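PDB 6NPS: AxyAgu115A, which probably acts as a family GH115 alpha-glucuronidase, hydrolysing glucuronic acid side groups from xylan-type hemicelluloses. Local coordinates for residues 212-224 / 242-256. The protein carries 3 engineered substitutions. Numbering follows the deposited sequence.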
loop_
_atom_site.group_PDB
_atom_site.type_symbol
_atom_site.label_atom_id
_atom_site.label_comp_id
_atom_site.label_asym_id
_atom_site.label_seq_id
_atom_site.Cartn_x
_atom_site.Cartn_y
_atom_site.Cartn_z
ATOM N N TYR A 212 -49.295 -9.058 -2.733
ATOM C CA TYR A 212 -48.789 -9.376 -1.403
ATOM C C TYR A 212 -47.706 -8.369 -1.030
ATOM O O TYR A 212 -46.875 -8.034 -1.868
ATOM C CB TYR A 212 -48.224 -10.809 -1.399
ATOM C CG TYR A 212 -47.643 -11.368 -0.087
ATOM C CD1 TYR A 212 -46.334 -11.832 -0.039
ATOM C CD2 TYR A 212 -48.444 -11.524 1.060
ATOM C CE1 TYR A 212 -45.802 -12.376 1.097
ATOM C CE2 TYR A 212 -47.892 -12.061 2.237
ATOM C CZ TYR A 212 -46.593 -12.510 2.233
ATOM O OH TYR A 212 -46.033 -13.049 3.366
ATOM N N LEU A 213 -47.711 -7.895 0.217
ATOM C CA LEU A 213 -46.779 -6.846 0.642
ATOM C C LEU A 213 -46.252 -7.122 2.051
ATOM O O LEU A 213 -47.038 -7.482 2.937
ATOM C CB LEU A 213 -47.503 -5.481 0.618
ATOM C CG LEU A 213 -46.735 -4.255 1.116
ATOM C CD1 LEU A 213 -45.647 -3.864 0.121
ATOM C CD2 LEU A 213 -47.708 -3.101 1.317
ATOM N N TRP A 214 -44.933 -6.959 2.252
ATOM C CA TRP A 214 -44.378 -6.725 3.574
ATOM C C TRP A 214 -44.104 -5.231 3.706
ATOM O O TRP A 214 -43.313 -4.671 2.919
ATOM C CB TRP A 214 -43.081 -7.500 3.816
ATOM C CG TRP A 214 -43.149 -9.013 3.854
ATOM C CD1 TRP A 214 -44.269 -9.815 3.744
ATOM C CD2 TRP A 214 -42.031 -9.896 3.989
ATOM N NE1 TRP A 214 -43.889 -11.142 3.783
ATOM C CE2 TRP A 214 -42.530 -11.216 3.933
ATOM C CE3 TRP A 214 -40.635 -9.693 4.120
ATOM C CZ2 TRP A 214 -41.692 -12.339 4.003
ATOM C CZ3 TRP A 214 -39.805 -10.799 4.174
ATOM C CH2 TRP A 214 -40.336 -12.112 4.109
ATOM N N PRO A 215 -44.708 -4.559 4.668
ATOM C CA PRO A 215 -44.549 -3.107 4.782
ATOM C C PRO A 215 -43.268 -2.732 5.499
ATOM O O PRO A 215 -42.524 -3.573 6.020
ATOM C CB PRO A 215 -45.759 -2.694 5.610
ATOM C CG PRO A 215 -45.959 -3.873 6.530
ATOM C CD PRO A 215 -45.593 -5.106 5.718
ATOM N N ALA A 216 -42.997 -1.430 5.486
ATOM C CA ALA A 216 -41.859 -0.919 6.237
ATOM C C ALA A 216 -42.050 -1.196 7.725
ATOM O O ALA A 216 -43.176 -1.147 8.249
ATOM C CB ALA A 216 -41.692 0.580 5.985
ATOM N N MET A 217 -40.948 -1.534 8.391
ATOM C CA MET A 217 -41.004 -2.048 9.745
ATOM C C MET A 217 -39.848 -1.602 10.622
ATOM O O MET A 217 -39.815 -2.000 11.790
ATOM C CB MET A 217 -41.044 -3.587 9.739
ATOM C CG MET A 217 -39.958 -4.168 8.847
ATOM S SD MET A 217 -38.425 -4.769 9.608
ATOM C CE MET A 217 -38.790 -6.521 9.640
ATOM N N TRP A 218 -38.906 -0.795 10.127
ATOM C CA TRP A 218 -37.762 -0.467 10.978
ATOM C C TRP A 218 -38.121 0.557 12.049
ATOM O O TRP A 218 -37.869 0.327 13.240
ATOM C CB TRP A 218 -36.568 0.011 10.147
ATOM C CG TRP A 218 -35.714 -1.151 9.752
ATOM C CD1 TRP A 218 -36.010 -2.473 9.932
ATOM C CD2 TRP A 218 -34.431 -1.113 9.115
ATOM N NE1 TRP A 218 -35.004 -3.261 9.437
ATOM C CE2 TRP A 218 -34.018 -2.455 8.933
ATOM C CE3 TRP A 218 -33.588 -0.079 8.678
ATOM C CZ2 TRP A 218 -32.800 -2.787 8.336
ATOM C CZ3 TRP A 218 -32.384 -0.414 8.083
ATOM C CH2 TRP A 218 -32.002 -1.755 7.917
ATOM N N SER A 219 -38.650 1.716 11.651
ATOM C CA SER A 219 -39.126 2.732 12.594
ATOM C C SER A 219 -40.576 3.094 12.281
ATOM O O SER A 219 -40.976 4.271 12.247
ATOM C CB SER A 219 -38.243 3.974 12.574
ATOM O OG SER A 219 -38.692 4.872 11.575
ATOM N N ALA A 220 -41.361 2.067 11.997
ATOM C CA ALA A 220 -42.740 2.218 11.575
ATOM C C ALA A 220 -43.517 1.039 12.127
ATOM O O ALA A 220 -42.957 -0.042 12.339
ATOM C CB ALA A 220 -42.864 2.258 10.045
ATOM N N ARG A 221 -44.814 1.246 12.335
ATOM C CA ARG A 221 -45.722 0.178 12.748
ATOM C C ARG A 221 -46.920 0.267 11.813
ATOM O O ARG A 221 -47.771 1.152 11.982
ATOM C CB ARG A 221 -46.154 0.342 14.208
ATOM C CG ARG A 221 -45.048 0.030 15.187
ATOM C CD ARG A 221 -45.477 0.380 16.610
ATOM N NE ARG A 221 -45.683 1.815 16.790
ATOM C CZ ARG A 221 -46.458 2.359 17.732
ATOM N NH1 ARG A 221 -47.097 1.591 18.607
ATOM N NH2 ARG A 221 -46.591 3.674 17.810
ATOM N N PHE A 222 -46.962 -0.651 10.854
ATOM C CA PHE A 222 -47.962 -0.593 9.808
ATOM C C PHE A 222 -49.357 -0.638 10.414
ATOM O O PHE A 222 -50.246 0.090 9.963
ATOM C CB PHE A 222 -47.735 -1.736 8.842
ATOM C CG PHE A 222 -48.700 -1.767 7.676
ATOM C CD1 PHE A 222 -48.503 -0.970 6.556
ATOM C CD2 PHE A 222 -49.823 -2.607 7.720
ATOM C CE1 PHE A 222 -49.405 -1.069 5.452
ATOM C CE2 PHE A 222 -50.732 -2.665 6.675
ATOM C CZ PHE A 222 -50.504 -1.916 5.519
ATOM N N ASN A 223 -49.548 -1.436 11.478
ATOM C CA ASN A 223 -50.893 -1.576 12.092
ATOM C C ASN A 223 -51.328 -0.374 12.911
ATOM O O ASN A 223 -52.495 -0.322 13.314
ATOM C CB ASN A 223 -50.965 -2.801 13.000
ATOM C CG ASN A 223 -50.811 -4.093 12.220
ATOM O OD1 ASN A 223 -51.263 -4.195 11.072
ATOM N ND2 ASN A 223 -50.127 -5.080 12.818
ATOM N N ASP A 224 -50.430 0.592 13.154
ATOM C CA ASP A 224 -50.678 1.700 14.063
ATOM C C ASP A 224 -50.471 3.083 13.460
ATOM O O ASP A 224 -50.842 4.066 14.113
ATOM C CB ASP A 224 -49.763 1.588 15.295
ATOM C CG ASP A 224 -49.932 0.262 16.041
ATOM O OD1 ASP A 224 -50.909 0.133 16.825
ATOM O OD2 ASP A 224 -49.089 -0.646 15.852
ATOM N N MET A 242 -51.691 -8.617 3.241
ATOM C CA MET A 242 -50.548 -8.162 4.027
ATOM C C MET A 242 -49.761 -9.365 4.536
ATOM O O MET A 242 -50.326 -10.413 4.846
ATOM C CB MET A 242 -51.008 -7.277 5.194
ATOM C CG MET A 242 -51.591 -5.911 4.756
ATOM S SD MET A 242 -50.488 -5.024 3.579
ATOM C CE MET A 242 -49.002 -4.868 4.615
ATOM N N GLY A 243 -48.441 -9.217 4.610
ATOM C CA GLY A 243 -47.664 -10.222 5.320
ATOM C C GLY A 243 -46.616 -9.583 6.208
ATOM O O GLY A 243 -46.581 -8.360 6.402
ATOM N N ALA A 244 -45.707 -10.411 6.705
ATOM C CA ALA A 244 -44.718 -9.919 7.637
ATOM C C ALA A 244 -43.454 -10.730 7.475
ATOM O O ALA A 244 -43.485 -11.898 7.067
ATOM C CB ALA A 244 -45.241 -10.003 9.102
ATOM N N SER A 245 -42.331 -10.111 7.825
ATOM C CA SER A 245 -41.064 -10.767 7.622
ATOM C C SER A 245 -40.903 -11.925 8.601
ATOM O O SER A 245 -41.711 -12.150 9.513
ATOM C CB SER A 245 -39.918 -9.767 7.747
ATOM O OG SER A 245 -39.652 -9.477 9.118
ATOM N N HIS A 246 -39.779 -12.617 8.404
ATOM C CA HIS A 246 -39.419 -13.850 9.091
ATOM C C HIS A 246 -39.436 -13.736 10.607
ATOM O O HIS A 246 -39.587 -14.759 11.282
ATOM C CB HIS A 246 -38.019 -14.267 8.624
ATOM C CG HIS A 246 -37.123 -13.107 8.313
ATOM N ND1 HIS A 246 -36.345 -12.495 9.275
ATOM C CD2 HIS A 246 -36.886 -12.438 7.154
ATOM C CE1 HIS A 246 -35.664 -11.504 8.725
ATOM N NE2 HIS A 246 -35.965 -11.454 7.437
ATOM N N HIS A 247 -39.262 -12.538 11.126
ATOM C CA HIS A 247 -39.267 -12.313 12.552
ATOM C C HIS A 247 -40.442 -11.539 13.076
ATOM O O HIS A 247 -40.321 -10.902 14.066
ATOM C CB HIS A 247 -37.988 -11.665 13.032
ATOM C CG HIS A 247 -37.735 -10.308 12.487
ATOM N ND1 HIS A 247 -37.920 -9.169 13.226
ATOM C CD2 HIS A 247 -37.234 -9.904 11.307
ATOM C CE1 HIS A 247 -37.591 -8.117 12.509
ATOM N NE2 HIS A 247 -37.162 -8.538 11.339
ATOM N N GLU A 248 -41.560 -11.554 12.384
ATOM C CA GLU A 248 -42.748 -10.819 12.814
ATOM C C GLU A 248 -43.962 -11.742 12.827
ATOM O O GLU A 248 -44.913 -11.530 12.069
ATOM C CB GLU A 248 -42.974 -9.601 11.917
ATOM C CG GLU A 248 -41.799 -8.549 11.987
ATOM C CD GLU A 248 -41.918 -7.474 10.898
ATOM O OE1 GLU A 248 -41.942 -7.827 9.697
ATOM O OE2 GLU A 248 -42.004 -6.273 11.232
ATOM N N PRO A 249 -43.988 -12.744 13.712
ATOM C CA PRO A 249 -45.110 -13.690 13.727
ATOM C C PRO A 249 -46.407 -13.141 14.323
ATOM O O PRO A 249 -46.433 -12.191 15.113
ATOM C CB PRO A 249 -44.587 -14.846 14.582
ATOM C CG PRO A 249 -43.517 -14.216 15.478
ATOM C CD PRO A 249 -42.895 -13.157 14.636
ATOM N N CYS A 250 -47.506 -13.773 13.887
ATOM C CA CYS A 250 -48.835 -13.614 14.468
ATOM C C CYS A 250 -49.333 -12.182 14.341
ATOM O O CYS A 250 -49.968 -11.651 15.257
ATOM C CB CYS A 250 -48.831 -14.035 15.935
ATOM S SG CYS A 250 -48.824 -15.814 16.037
ATOM N N LEU A 251 -49.022 -11.559 13.212
ATOM C CA LEU A 251 -49.576 -10.261 12.793
ATOM C C LEU A 251 -49.077 -9.101 13.659
ATOM O O LEU A 251 -49.750 -8.069 13.805
ATOM C CB LEU A 251 -51.108 -10.299 12.751
ATOM C CG LEU A 251 -51.686 -11.430 11.888
ATOM C CD1 LEU A 251 -53.227 -11.438 11.971
ATOM C CD2 LEU A 251 -51.198 -11.331 10.393
ATOM N N ARG A 252 -47.882 -9.269 14.217
ATOM C CA ARG A 252 -47.215 -8.273 15.049
ATOM C C ARG A 252 -45.974 -7.790 14.312
ATOM O O ARG A 252 -45.010 -8.558 14.176
ATOM C CB ARG A 252 -46.811 -8.897 16.379
ATOM C CG ARG A 252 -48.032 -9.181 17.271
ATOM C CD ARG A 252 -48.685 -7.886 17.699
ATOM N NE ARG A 252 -49.392 -8.079 18.961
ATOM C CZ ARG A 252 -50.088 -7.136 19.598
ATOM N NH1 ARG A 252 -50.186 -5.904 19.100
ATOM N NH2 ARG A 252 -50.694 -7.433 20.747
ATOM N N TYR A 253 -45.948 -6.519 13.895
ATOM C CA TYR A 253 -44.718 -6.046 13.247
ATOM C C TYR A 253 -43.640 -5.754 14.286
ATOM O O TYR A 253 -43.924 -5.592 15.471
ATOM C CB TYR A 253 -44.993 -4.815 12.390
ATOM C CG TYR A 253 -45.831 -5.229 11.189
ATOM C CD1 TYR A 253 -45.234 -5.828 10.079
ATOM C CD2 TYR A 253 -47.228 -5.095 11.216
ATOM C CE1 TYR A 253 -46.002 -6.257 9.001
ATOM C CE2 TYR A 253 -47.987 -5.507 10.146
ATOM C CZ TYR A 253 -47.360 -6.083 9.033
ATOM O OH TYR A 253 -48.110 -6.516 7.962
ATOM N N GLY A 254 -42.394 -5.619 13.799
ATOM C CA GLY A 254 -41.229 -5.737 14.658
ATOM C C GLY A 254 -41.126 -4.684 15.743
ATOM O O GLY A 254 -40.484 -4.917 16.773
ATOM N N GLU A 255 -41.732 -3.512 15.545
ATOM C CA GLU A 255 -41.617 -2.466 16.561
ATOM C C GLU A 255 -42.757 -2.490 17.594
ATOM O O GLU A 255 -42.681 -1.761 18.602
ATOM C CB GLU A 255 -41.565 -1.087 15.893
ATOM C CG GLU A 255 -40.297 -0.838 15.069
ATOM C CD GLU A 255 -39.089 -0.512 15.936
ATOM O OE1 GLU A 255 -38.361 -1.444 16.362
ATOM O OE2 GLU A 255 -38.873 0.690 16.194
ATOM N N GLU A 256 -43.804 -3.301 17.382
ATOM C CA GLU A 256 -44.951 -3.278 18.297
ATOM C C GLU A 256 -44.536 -3.620 19.717
ATOM O O GLU A 256 -44.931 -2.932 20.665
ATOM C CB GLU A 256 -46.055 -4.225 17.816
ATOM C CG GLU A 256 -46.679 -3.758 16.482
ATOM C CD GLU A 256 -47.997 -4.460 16.107
ATOM O OE1 GLU A 256 -48.896 -4.588 16.980
ATOM O OE2 GLU A 256 -48.133 -4.860 14.913
HETATM O O HOH W 1 -46.741 -13.318 5.981
HETATM O O HOH W 2 -42.746 -6.447 7.362
HETATM O O HOH W 3 -42.509 -2.509 12.918
HETATM O O HOH W 4 -47.052 -1.191 19.655
HETATM O O HOH W 5 -47.934 -2.360 13.643
HETATM O O HOH W 6 -49.211 -1.974 18.354
#
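The indole of W214 lies flat against the backbone of the 242-256 loop, with S245 CA 3.6 Å from the centroid of its six-membered ring, a CH-pi contact almost on the ring normal. A244 O sits over the same face. Y212 OH accepts from W214 NE1 at 2.9 Å, in the indole plane, and so fixes the ring's rotation. A leucine in place of W214 would probably uncover the backbone at A244 and S245 and leave Y212 OH without its indole donor. The M242 chain, bent at chi2 and chi3 (-50° and -60°), curls its CE over one face of the F222 ring, 3.7 Å from the centroid. F222 CB lies over one face of the Y253 ring, and P215 CG meets Y253 CE1 obliquely from that same side at 3.4 Å. The contact joins the ends of neighbouring parallel strands 212-214 and 241-242 of the family's TIM-barrel-type domain, and the loops leaving them; G243 N donates to L213 O at 2.8 Å. N223 ND2 donates to E256 OE2 at 2.9 Å, the amide and carboxylate planes nearly perpendicular; Y253 N reaches the same oxygen from the opposite face. E256 OE1 is held by a salt bridge from R252 NH1. Beyond S245, on the same side of the indole, H246 stacks on Y353 and hydrogen-bonds a glycerol, probably from the crystallisation liquor, though it may mark a pocket.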